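Local coordinates for Serine/threonine-protein kinase Tel1 (Chaetomium thermophilum, PDB 6SKY), which probably acts as a serine/threonine protein kinase that senses DNA damage and activates checkpoint signalling by phosphorylating its targets, at residues V2099-L2109 with L2152-R2163; D1925-L1933 with T2811-C2820. All blocks are in the same frame, centred on the assembly; numbering follows the deposited sequence.

Interaction 1: V2099-L2109 with L2152-R2163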
loop_
_atom_site.group_PDB
_atom_site.type_symbol
_atom_site.label_atom_id
_atom_site.label_comp_id
_atom_site.label_asym_id
_atom_site.label_seq_id
_atom_site.Cartn_x
_atom_site.Cartn_y
_atom_site.Cartn_z
ATOM N N VAL A 2099 -30.246 -11.785 -33.200
ATOM C CA VAL A 2099 -29.270 -11.914 -34.272
ATOM C C VAL A 2099 -29.669 -13.076 -35.165
ATOM O O VAL A 2099 -30.166 -14.107 -34.705
ATOM C CB VAL A 2099 -27.843 -12.091 -33.723
ATOM C CG1 VAL A 2099 -27.399 -10.845 -33.012
ATOM C CG2 VAL A 2099 -27.784 -13.261 -32.802
ATOM N N ARG A 2100 -29.459 -12.902 -36.467
ATOM C CA ARG A 2100 -29.849 -13.895 -37.449
ATOM C C ARG A 2100 -28.688 -14.500 -38.217
ATOM O O ARG A 2100 -28.848 -15.593 -38.765
ATOM C CB ARG A 2100 -30.843 -13.286 -38.450
ATOM C CG ARG A 2100 -32.218 -13.050 -37.862
ATOM C CD ARG A 2100 -32.993 -11.971 -38.601
ATOM N NE ARG A 2100 -32.433 -10.641 -38.382
ATOM C CZ ARG A 2100 -33.081 -9.505 -38.622
ATOM N NH1 ARG A 2100 -32.489 -8.341 -38.396
ATOM N NH2 ARG A 2100 -34.321 -9.529 -39.084
ATOM N N ASP A 2101 -27.534 -13.843 -38.273
ATOM C CA ASP A 2101 -26.403 -14.388 -39.007
ATOM C C ASP A 2101 -25.110 -13.914 -38.358
ATOM O O ASP A 2101 -25.105 -13.418 -37.229
ATOM C CB ASP A 2101 -26.484 -14.004 -40.486
ATOM C CG ASP A 2101 -26.687 -15.207 -41.380
ATOM O OD1 ASP A 2101 -26.680 -16.338 -40.850
ATOM O OD2 ASP A 2101 -26.858 -15.030 -42.605
ATOM N N GLN A 2102 -24.004 -14.075 -39.083
ATOM C CA GLN A 2102 -22.686 -13.744 -38.558
ATOM C C GLN A 2102 -22.411 -12.250 -38.616
ATOM O O GLN A 2102 -21.790 -11.694 -37.700
ATOM C CB GLN A 2102 -21.619 -14.497 -39.342
ATOM C CG GLN A 2102 -21.763 -15.992 -39.291
ATOM C CD GLN A 2102 -21.111 -16.574 -38.070
ATOM O OE1 GLN A 2102 -20.352 -15.895 -37.382
ATOM N NE2 GLN A 2102 -21.399 -17.838 -37.787
ATOM N N SER A 2103 -22.839 -11.590 -39.690
ATOM C CA SER A 2103 -22.613 -10.156 -39.809
ATOM C C SER A 2103 -23.285 -9.400 -38.674
ATOM O O SER A 2103 -22.732 -8.424 -38.151
ATOM C CB SER A 2103 -23.121 -9.664 -41.159
ATOM O OG SER A 2103 -24.430 -10.137 -41.401
ATOM N N GLU A 2104 -24.465 -9.852 -38.260
ATOM C CA GLU A 2104 -25.145 -9.204 -37.148
ATOM C C GLU A 2104 -24.413 -9.441 -35.837
ATOM O O GLU A 2104 -24.380 -8.556 -34.972
ATOM C CB GLU A 2104 -26.579 -9.705 -37.069
ATOM C CG GLU A 2104 -27.184 -9.934 -38.430
ATOM C CD GLU A 2104 -28.654 -9.622 -38.466
ATOM O OE1 GLU A 2104 -29.214 -9.289 -37.403
ATOM O OE2 GLU A 2104 -29.250 -9.703 -39.559
ATOM N N LEU A 2105 -23.797 -10.611 -35.684
ATOM C CA LEU A 2105 -23.000 -10.878 -34.496
ATOM C C LEU A 2105 -21.795 -9.951 -34.426
ATOM O O LEU A 2105 -21.489 -9.384 -33.367
ATOM C CB LEU A 2105 -22.565 -12.337 -34.507
ATOM C CG LEU A 2105 -22.313 -13.018 -33.177
ATOM C CD1 LEU A 2105 -23.450 -12.741 -32.233
ATOM C CD2 LEU A 2105 -22.170 -14.493 -33.423
ATOM N N GLN A 2106 -21.105 -9.771 -35.551
ATOM C CA GLN A 2106 -19.964 -8.867 -35.554
ATOM C C GLN A 2106 -20.389 -7.424 -35.330
ATOM O O GLN A 2106 -19.658 -6.655 -34.693
ATOM C CB GLN A 2106 -19.194 -9.001 -36.858
ATOM C CG GLN A 2106 -18.860 -10.430 -37.220
ATOM C CD GLN A 2106 -18.139 -11.166 -36.113
ATOM O OE1 GLN A 2106 -17.308 -10.595 -35.411
ATOM N NE2 GLN A 2106 -18.457 -12.445 -35.950
ATOM N N CYS A 2107 -21.566 -7.038 -35.822
ATOM C CA CYS A 2107 -22.040 -5.684 -35.562
ATOM C C CYS A 2107 -22.368 -5.483 -34.088
ATOM O O CYS A 2107 -22.108 -4.411 -33.529
ATOM C CB CYS A 2107 -23.246 -5.375 -36.440
ATOM S SG CYS A 2107 -22.816 -4.988 -38.154
ATOM N N THR A 2108 -22.922 -6.503 -33.433
ATOM C CA THR A 2108 -23.166 -6.404 -31.997
ATOM C C THR A 2108 -21.861 -6.261 -31.220
ATOM O O THR A 2108 -21.768 -5.466 -30.275
ATOM C CB THR A 2108 -23.946 -7.624 -31.521
ATOM O OG1 THR A 2108 -24.870 -8.016 -32.539
ATOM C CG2 THR A 2108 -24.723 -7.297 -30.263
ATOM N N LEU A 2109 -20.832 -7.005 -31.620
ATOM C CA LEU A 2109 -19.538 -6.877 -30.955
ATOM C C LEU A 2109 -18.942 -5.480 -31.142
ATOM O O LEU A 2109 -18.393 -4.889 -30.198
ATOM C CB LEU A 2109 -18.597 -7.956 -31.478
ATOM C CG LEU A 2109 -17.456 -8.425 -30.586
ATOM C CD1 LEU A 2109 -17.983 -8.902 -29.259
ATOM C CD2 LEU A 2109 -16.714 -9.529 -31.280
ATOM N N LEU A 2152 -25.818 -20.340 -36.596
ATOM C CA LEU A 2152 -24.939 -19.897 -35.516
ATOM C C LEU A 2152 -24.569 -21.117 -34.685
ATOM O O LEU A 2152 -25.358 -21.580 -33.861
ATOM C CB LEU A 2152 -25.615 -18.829 -34.671
ATOM C CG LEU A 2152 -26.039 -17.574 -35.423
ATOM C CD1 LEU A 2152 -26.976 -16.759 -34.576
ATOM C CD2 LEU A 2152 -24.831 -16.757 -35.787
ATOM N N THR A 2153 -23.367 -21.637 -34.908
ATOM C CA THR A 2153 -22.900 -22.812 -34.194
ATOM C C THR A 2153 -22.466 -22.428 -32.786
ATOM O O THR A 2153 -22.463 -21.259 -32.406
ATOM C CB THR A 2153 -21.757 -23.471 -34.954
ATOM O OG1 THR A 2153 -20.709 -22.519 -35.148
ATOM C CG2 THR A 2153 -22.234 -23.945 -36.302
ATOM N N SER A 2154 -22.090 -23.425 -31.993
ATOM C CA SER A 2154 -21.659 -23.143 -30.635
ATOM C C SER A 2154 -20.265 -22.540 -30.579
ATOM O O SER A 2154 -19.947 -21.843 -29.612
ATOM C CB SER A 2154 -21.699 -24.411 -29.792
ATOM O OG SER A 2154 -21.461 -24.099 -28.433
ATOM N N ALA A 2155 -19.431 -22.790 -31.586
ATOM C CA ALA A 2155 -18.122 -22.157 -31.633
ATOM C C ALA A 2155 -18.250 -20.649 -31.792
ATOM O O ALA A 2155 -17.496 -19.892 -31.178
ATOM C CB ALA A 2155 -17.298 -22.750 -32.768
ATOM N N ASP A 2156 -19.214 -20.194 -32.594
ATOM C CA ASP A 2156 -19.439 -18.760 -32.757
ATOM C C ASP A 2156 -19.884 -18.115 -31.454
ATOM O O ASP A 2156 -19.384 -17.052 -31.070
ATOM C CB ASP A 2156 -20.481 -18.521 -33.842
ATOM C CG ASP A 2156 -20.008 -18.949 -35.208
ATOM O OD1 ASP A 2156 -18.786 -18.898 -35.454
ATOM O OD2 ASP A 2156 -20.857 -19.329 -36.042
ATOM N N ALA A 2157 -20.845 -18.735 -30.771
ATOM C CA ALA A 2157 -21.324 -18.190 -29.510
ATOM C C ALA A 2157 -20.222 -18.167 -28.462
ATOM O O ALA A 2157 -20.082 -17.194 -27.713
ATOM C CB ALA A 2157 -22.518 -19.001 -29.021
ATOM N N ARG A 2158 -19.413 -19.223 -28.410
ATOM C CA ARG A 2158 -18.310 -19.259 -27.460
ATOM C C ARG A 2158 -17.287 -18.179 -27.762
ATOM O O ARG A 2158 -16.805 -17.495 -26.852
ATOM C CB ARG A 2158 -17.657 -20.630 -27.490
ATOM C CG ARG A 2158 -16.915 -20.952 -26.249
ATOM C CD ARG A 2158 -17.859 -20.969 -25.092
ATOM N NE ARG A 2158 -17.484 -21.981 -24.126
ATOM C CZ ARG A 2158 -18.314 -22.481 -23.227
ATOM N NH1 ARG A 2158 -17.890 -23.406 -22.383
ATOM N NH2 ARG A 2158 -19.567 -22.059 -23.175
ATOM N N LEU A 2159 -16.941 -18.010 -29.034
ATOM C CA LEU A 2159 -15.958 -17.005 -29.403
ATOM C C LEU A 2159 -16.446 -15.606 -29.064
ATOM O O LEU A 2159 -15.671 -14.769 -28.586
ATOM C CB LEU A 2159 -15.647 -17.127 -30.886
ATOM C CG LEU A 2159 -14.393 -16.420 -31.358
ATOM C CD1 LEU A 2159 -13.243 -16.837 -30.495
ATOM C CD2 LEU A 2159 -14.139 -16.785 -32.789
ATOM N N VAL A 2160 -17.732 -15.334 -29.288
ATOM C CA VAL A 2160 -18.238 -14.000 -28.996
ATOM C C VAL A 2160 -18.309 -13.769 -27.493
ATOM O O VAL A 2160 -18.079 -12.648 -27.021
ATOM C CB VAL A 2160 -19.591 -13.779 -29.694
ATOM C CG1 VAL A 2160 -20.733 -13.862 -28.726
ATOM C CG2 VAL A 2160 -19.600 -12.445 -30.381
ATOM N N GLN A 2161 -18.571 -14.819 -26.713
ATOM C CA GLN A 2161 -18.537 -14.676 -25.263
ATOM C C GLN A 2161 -17.136 -14.345 -24.775
ATOM O O GLN A 2161 -16.952 -13.478 -23.913
ATOM C CB GLN A 2161 -19.031 -15.954 -24.606
ATOM C CG GLN A 2161 -18.983 -15.925 -23.114
ATOM C CD GLN A 2161 -19.181 -17.280 -22.518
ATOM O OE1 GLN A 2161 -19.228 -18.273 -23.223
ATOM N NE2 GLN A 2161 -19.295 -17.334 -21.211
ATOM N N ILE A 2162 -16.133 -15.031 -25.320
ATOM C CA ILE A 2162 -14.750 -14.768 -24.943
ATOM C C ILE A 2162 -14.371 -13.331 -25.264
ATOM O O ILE A 2162 -13.766 -12.631 -24.444
ATOM C CB ILE A 2162 -13.817 -15.771 -25.638
ATOM C CG1 ILE A 2162 -14.007 -17.152 -25.030
ATOM C CG2 ILE A 2162 -12.385 -15.341 -25.520
ATOM C CD1 ILE A 2162 -13.339 -18.217 -25.793
ATOM N N ARG A 2163 -14.718 -12.869 -26.463
ATOM C CA ARG A 2163 -14.369 -11.506 -26.845
ATOM C C ARG A 2163 -15.045 -10.472 -25.951
ATOM O O ARG A 2163 -14.417 -9.480 -25.555
ATOM C CB ARG A 2163 -14.732 -11.268 -28.299
ATOM C CG ARG A 2163 -13.955 -12.110 -29.256
ATOM C CD ARG A 2163 -13.695 -11.328 -30.503
ATOM N NE ARG A 2163 -13.069 -12.131 -31.541
ATOM C CZ ARG A 2163 -13.732 -12.704 -32.537
ATOM N NH1 ARG A 2163 -13.079 -13.418 -33.442
ATOM N NH2 ARG A 2163 -15.047 -12.563 -32.629
#

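Interaction 2: D1925-L1933 with T2811-C2820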
loop_
_atom_site.group_PDB
_atom_site.type_symbol
_atom_site.label_atom_id
_atom_site.label_comp_id
_atom_site.label_asym_id
_atom_site.label_seq_id
_atom_site.Cartn_x
_atom_site.Cartn_y
_atom_site.Cartn_z
ATOM N N ASP A 1925 -26.114 14.420 -4.911
ATOM C CA ASP A 1925 -25.409 13.720 -5.980
ATOM C C ASP A 1925 -24.082 14.418 -6.269
ATOM O O ASP A 1925 -23.917 15.124 -7.262
ATOM C CB ASP A 1925 -26.288 13.643 -7.219
ATOM C CG ASP A 1925 -25.693 12.775 -8.295
ATOM O OD1 ASP A 1925 -24.716 12.059 -8.002
ATOM O OD2 ASP A 1925 -26.195 12.810 -9.437
ATOM N N ASP A 1926 -23.113 14.187 -5.389
ATOM C CA ASP A 1926 -21.765 14.660 -5.598
ATOM C C ASP A 1926 -20.841 13.630 -4.978
ATOM O O ASP A 1926 -21.166 13.082 -3.918
ATOM C CB ASP A 1926 -21.512 16.032 -4.973
ATOM C CG ASP A 1926 -20.416 16.799 -5.684
ATOM O OD1 ASP A 1926 -20.524 16.974 -6.912
ATOM O OD2 ASP A 1926 -19.450 17.231 -5.026
ATOM N N PRO A 1927 -19.701 13.340 -5.601
ATOM C CA PRO A 1927 -18.781 12.374 -4.997
ATOM C C PRO A 1927 -18.145 12.857 -3.703
ATOM O O PRO A 1927 -17.919 12.038 -2.808
ATOM C CB PRO A 1927 -17.726 12.161 -6.092
ATOM C CG PRO A 1927 -18.307 12.709 -7.326
ATOM C CD PRO A 1927 -19.243 13.786 -6.924
ATOM N N ASP A 1928 -17.859 14.151 -3.560
ATOM C CA ASP A 1928 -16.981 14.623 -2.501
ATOM C C ASP A 1928 -17.671 15.386 -1.385
ATOM O O ASP A 1928 -17.031 15.645 -0.368
ATOM C CB ASP A 1928 -15.889 15.524 -3.082
ATOM C CG ASP A 1928 -15.143 14.879 -4.218
ATOM O OD1 ASP A 1928 -14.981 13.646 -4.202
ATOM O OD2 ASP A 1928 -14.716 15.610 -5.132
ATOM N N ALA A 1929 -18.937 15.761 -1.536
ATOM C CA ALA A 1929 -19.546 16.668 -0.569
ATOM C C ALA A 1929 -19.689 16.024 0.803
ATOM O O ALA A 1929 -19.478 16.681 1.827
ATOM C CB ALA A 1929 -20.900 17.136 -1.084
ATOM N N TYR A 1930 -20.032 14.736 0.837
ATOM C CA TYR A 1930 -20.239 14.025 2.093
ATOM C C TYR A 1930 -19.065 14.165 3.042
ATOM O O TYR A 1930 -19.255 14.200 4.260
ATOM C CB TYR A 1930 -20.489 12.552 1.799
ATOM C CG TYR A 1930 -20.635 11.684 3.018
ATOM C CD1 TYR A 1930 -21.824 11.640 3.719
ATOM C CD2 TYR A 1930 -19.590 10.892 3.457
ATOM C CE1 TYR A 1930 -21.964 10.851 4.822
ATOM C CE2 TYR A 1930 -19.723 10.100 4.561
ATOM C CZ TYR A 1930 -20.912 10.081 5.238
ATOM O OH TYR A 1930 -21.056 9.289 6.344
ATOM N N TYR A 1931 -17.852 14.247 2.514
ATOM C CA TYR A 1931 -16.658 14.266 3.342
ATOM C C TYR A 1931 -16.415 15.606 4.007
ATOM O O TYR A 1931 -15.496 15.711 4.818
ATOM C CB TYR A 1931 -15.446 13.889 2.506
ATOM C CG TYR A 1931 -15.590 12.550 1.853
ATOM C CD1 TYR A 1931 -15.123 11.411 2.464
ATOM C CD2 TYR A 1931 -16.205 12.424 0.632
ATOM C CE1 TYR A 1931 -15.260 10.188 1.872
ATOM C CE2 TYR A 1931 -16.349 11.207 0.034
ATOM C CZ TYR A 1931 -15.876 10.092 0.658
ATOM O OH TYR A 1931 -16.017 8.871 0.056
ATOM N N GLY A 1932 -17.203 16.621 3.695
ATOM C CA GLY A 1932 -17.014 17.903 4.331
ATOM C C GLY A 1932 -17.762 18.084 5.609
ATOM O O GLY A 1932 -17.540 19.064 6.317
ATOM N N LEU A 1933 -18.649 17.154 5.922
ATOM C CA LEU A 1933 -19.437 17.208 7.138
ATOM C C LEU A 1933 -18.643 16.648 8.303
ATOM O O LEU A 1933 -17.963 15.630 8.174
ATOM C CB LEU A 1933 -20.720 16.412 6.949
ATOM C CG LEU A 1933 -21.850 16.659 7.931
ATOM C CD1 LEU A 1933 -22.437 18.029 7.707
ATOM C CD2 LEU A 1933 -22.875 15.594 7.736
ATOM N N THR A 2811 -19.378 23.928 4.218
ATOM C CA THR A 2811 -18.163 23.207 4.592
ATOM C C THR A 2811 -17.032 23.892 3.849
ATOM O O THR A 2811 -16.834 23.680 2.657
ATOM C CB THR A 2811 -18.259 21.738 4.217
ATOM O OG1 THR A 2811 -18.194 21.613 2.795
ATOM C CG2 THR A 2811 -19.565 21.163 4.687
ATOM N N LYS A 2812 -16.292 24.742 4.553
ATOM C CA LYS A 2812 -15.510 25.762 3.874
ATOM C C LYS A 2812 -14.421 25.196 2.973
ATOM O O LYS A 2812 -14.560 25.233 1.752
ATOM C CB LYS A 2812 -14.926 26.701 4.918
ATOM C CG LYS A 2812 -15.953 27.104 5.945
ATOM C CD LYS A 2812 -15.720 28.493 6.480
ATOM C CE LYS A 2812 -14.499 28.551 7.361
ATOM N NZ LYS A 2812 -14.351 29.889 7.987
ATOM N N THR A 2813 -13.375 24.608 3.543
ATOM C CA THR A 2813 -12.338 23.973 2.745
ATOM C C THR A 2813 -12.423 22.459 2.761
ATOM O O THR A 2813 -11.820 21.815 1.904
ATOM C CB THR A 2813 -10.939 24.394 3.220
ATOM O OG1 THR A 2813 -10.983 24.741 4.606
ATOM C CG2 THR A 2813 -10.449 25.580 2.440
ATOM N N GLU A 2814 -13.153 21.883 3.704
ATOM C CA GLU A 2814 -13.360 20.449 3.731
ATOM C C GLU A 2814 -14.327 20.029 2.639
ATOM O O GLU A 2814 -15.167 20.804 2.190
ATOM C CB GLU A 2814 -13.910 20.036 5.083
ATOM C CG GLU A 2814 -13.545 20.987 6.172
ATOM C CD GLU A 2814 -12.136 20.782 6.644
ATOM O OE1 GLU A 2814 -11.594 19.686 6.403
ATOM O OE2 GLU A 2814 -11.567 21.709 7.257
ATOM N N GLY A 2815 -14.215 18.786 2.215
ATOM C CA GLY A 2815 -15.149 18.296 1.234
ATOM C C GLY A 2815 -14.613 18.370 -0.169
ATOM O O GLY A 2815 -13.632 17.709 -0.481
ATOM N N VAL A 2816 -15.228 19.186 -1.019
ATOM C CA VAL A 2816 -14.873 19.184 -2.431
ATOM C C VAL A 2816 -13.489 19.777 -2.646
ATOM O O VAL A 2816 -12.693 19.250 -3.426
ATOM C CB VAL A 2816 -15.946 19.922 -3.245
ATOM C CG1 VAL A 2816 -15.578 19.965 -4.699
ATOM C CG2 VAL A 2816 -17.269 19.255 -3.071
ATOM N N PHE A 2817 -13.169 20.868 -1.956
ATOM C CA PHE A 2817 -11.910 21.552 -2.219
ATOM C C PHE A 2817 -10.721 20.702 -1.806
ATOM O O PHE A 2817 -9.770 20.541 -2.571
ATOM C CB PHE A 2817 -11.871 22.898 -1.505
ATOM C CG PHE A 2817 -10.590 23.638 -1.697
ATOM C CD1 PHE A 2817 -10.301 24.240 -2.896
ATOM C CD2 PHE A 2817 -9.669 23.725 -0.684
ATOM C CE1 PHE A 2817 -9.131 24.907 -3.075
ATOM C CE2 PHE A 2817 -8.499 24.392 -0.867
ATOM C CZ PHE A 2817 -8.232 24.982 -2.064
ATOM N N ARG A 2818 -10.753 20.150 -0.599
ATOM C CA ARG A 2818 -9.613 19.390 -0.108
ATOM C C ARG A 2818 -9.446 18.079 -0.862
ATOM O O ARG A 2818 -8.322 17.682 -1.187
ATOM C CB ARG A 2818 -9.780 19.148 1.380
ATOM C CG ARG A 2818 -8.511 18.856 2.089
ATOM C CD ARG A 2818 -8.746 18.731 3.562
ATOM N NE ARG A 2818 -9.057 20.013 4.171
ATOM C CZ ARG A 2818 -8.173 20.768 4.803
ATOM N NH1 ARG A 2818 -8.543 21.919 5.328
ATOM N NH2 ARG A 2818 -6.921 20.369 4.910
ATOM N N ARG A 2819 -10.549 17.407 -1.180
ATOM C CA ARG A 2819 -10.462 16.175 -1.949
ATOM C C ARG A 2819 -9.959 16.435 -3.358
ATOM O O ARG A 2819 -9.191 15.640 -3.898
ATOM C CB ARG A 2819 -11.814 15.479 -1.995
ATOM C CG ARG A 2819 -12.318 15.016 -0.663
ATOM C CD ARG A 2819 -12.285 13.534 -0.547
ATOM N NE ARG A 2819 -13.150 12.892 -1.520
ATOM C CZ ARG A 2819 -13.146 11.589 -1.759
ATOM N NH1 ARG A 2819 -13.960 11.075 -2.663
ATOM N NH2 ARG A 2819 -12.318 10.805 -1.096
ATOM N N CYS A 2820 -10.369 17.542 -3.970
ATOM C CA CYS A 2820 -9.910 17.819 -5.322
ATOM C C CYS A 2820 -8.468 18.292 -5.346
ATOM O O CYS A 2820 -7.744 17.986 -6.293
ATOM C CB CYS A 2820 -10.825 18.838 -5.988
ATOM S SG CYS A 2820 -12.411 18.159 -6.455
#

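Interaction 1: V2099-L2109 with L2152-R2163
The helices bearing L2105 and V2160 run nearly parallel, at 10° with axes 11.2 Å apart, and the loop residues D2101 and L2152 bring the backbones together at their N-terminal ends. Apolar branches fill the gap between them. L2152 reaches in with CD2 3.6 Å from D2101 O, while its CD1 meets V2099 CG2 at 4.0 Å, the two side chains crossing at about a right angle. Deeper along the pair, V2160 CG2 fits between two leucines, 3.9 Å from L2105 CG and 4.1 Å from L2109 CD1. In both leucines CG lies opposite the backbone N (chi1 -152° and -154°), which turns their branches toward the other helix. L2109 CD2 also presses on the aliphatic part of R2163, 3.6 Å from its CD. Near the N-terminal ends Q2102 meets D2156, its amide almost perpendicular to the carboxylate; Q2102 NE2 is modelled so close to D2156 OD2 that the details of this hydrogen bond are doubtful. W2141 of helix 2124-2143 covers V2099 and L2105. Such side-by-side parallel helices, with an intervening helix packed against them, are characteristic of an alpha solenoid, here the TPR-like FAT domain.

Interaction 2: D1925-L1933 with T2811-C2820
G1932 and G2815 bring the two backbones into direct, tight contact, G1932 N lying 3.6 Å from G2815 CA where neither residue has a side chain to intervene. G2815 occupies the N-cap position of helix 2816-2828, with a positive phi (97°) that glycine readily adopts. T2811 closes in on the same spot, its CG2 3.3 Å from G1932 O and its OG1 hydrogen-bonded to E2814 O. Close by, D1928 sets its CB against the first turn, 4.0 Å from V2816 CG2. R2819 NH1 donates to D1928 OD1 at 3.2 Å, near the guanidinium plane but on the anti side of the carboxylate; NE adds a weak bond to the same oxygen. The stronger partner of D1928 OD1 is R2642, outside the two segments, which also forms a salt bridge with it. The contact thus joins a loop of the FAT domain to the C-lobe of the kinase domain, a union characteristic of PIKK enzymes. Bends at chi2 and chi3 lay the R2819 guanidinium over one face of Y1931, planes 18° apart and R2819 CZ 4.0 Å from the centroid of the Y1931 ring, a stacked cation-pi pair. Toward solvent the fit is looser: of the E2814 side chain CB comes near G1932, while the carboxylate leads away toward R2818 in a purely charge-based pairing.

How the interactions relate
The two interactions lie far apart in the fold, their centres 46 Å apart and their nearest atoms about 28 Å apart. Along the sequence residues 1925-1933 come first, then both segments of interaction 1, and finally 2811-2820, so interaction 2 joins segments between which the whole of interaction 1 is threaded. Three of the four segments belong to the FAT region. Interaction 1 is local, uniting helices 2102-2119 and 2154-2174, its centre about 35 Å from the centre of the chain; the centre of interaction 2 lies nearer, about 19 Å from that point, and the contact spans 877 intervening residues to reach the kinase domain. One joins solenoid helices close in sequence, with one helix between them; the other fastens that solenoid to the catalytic domain.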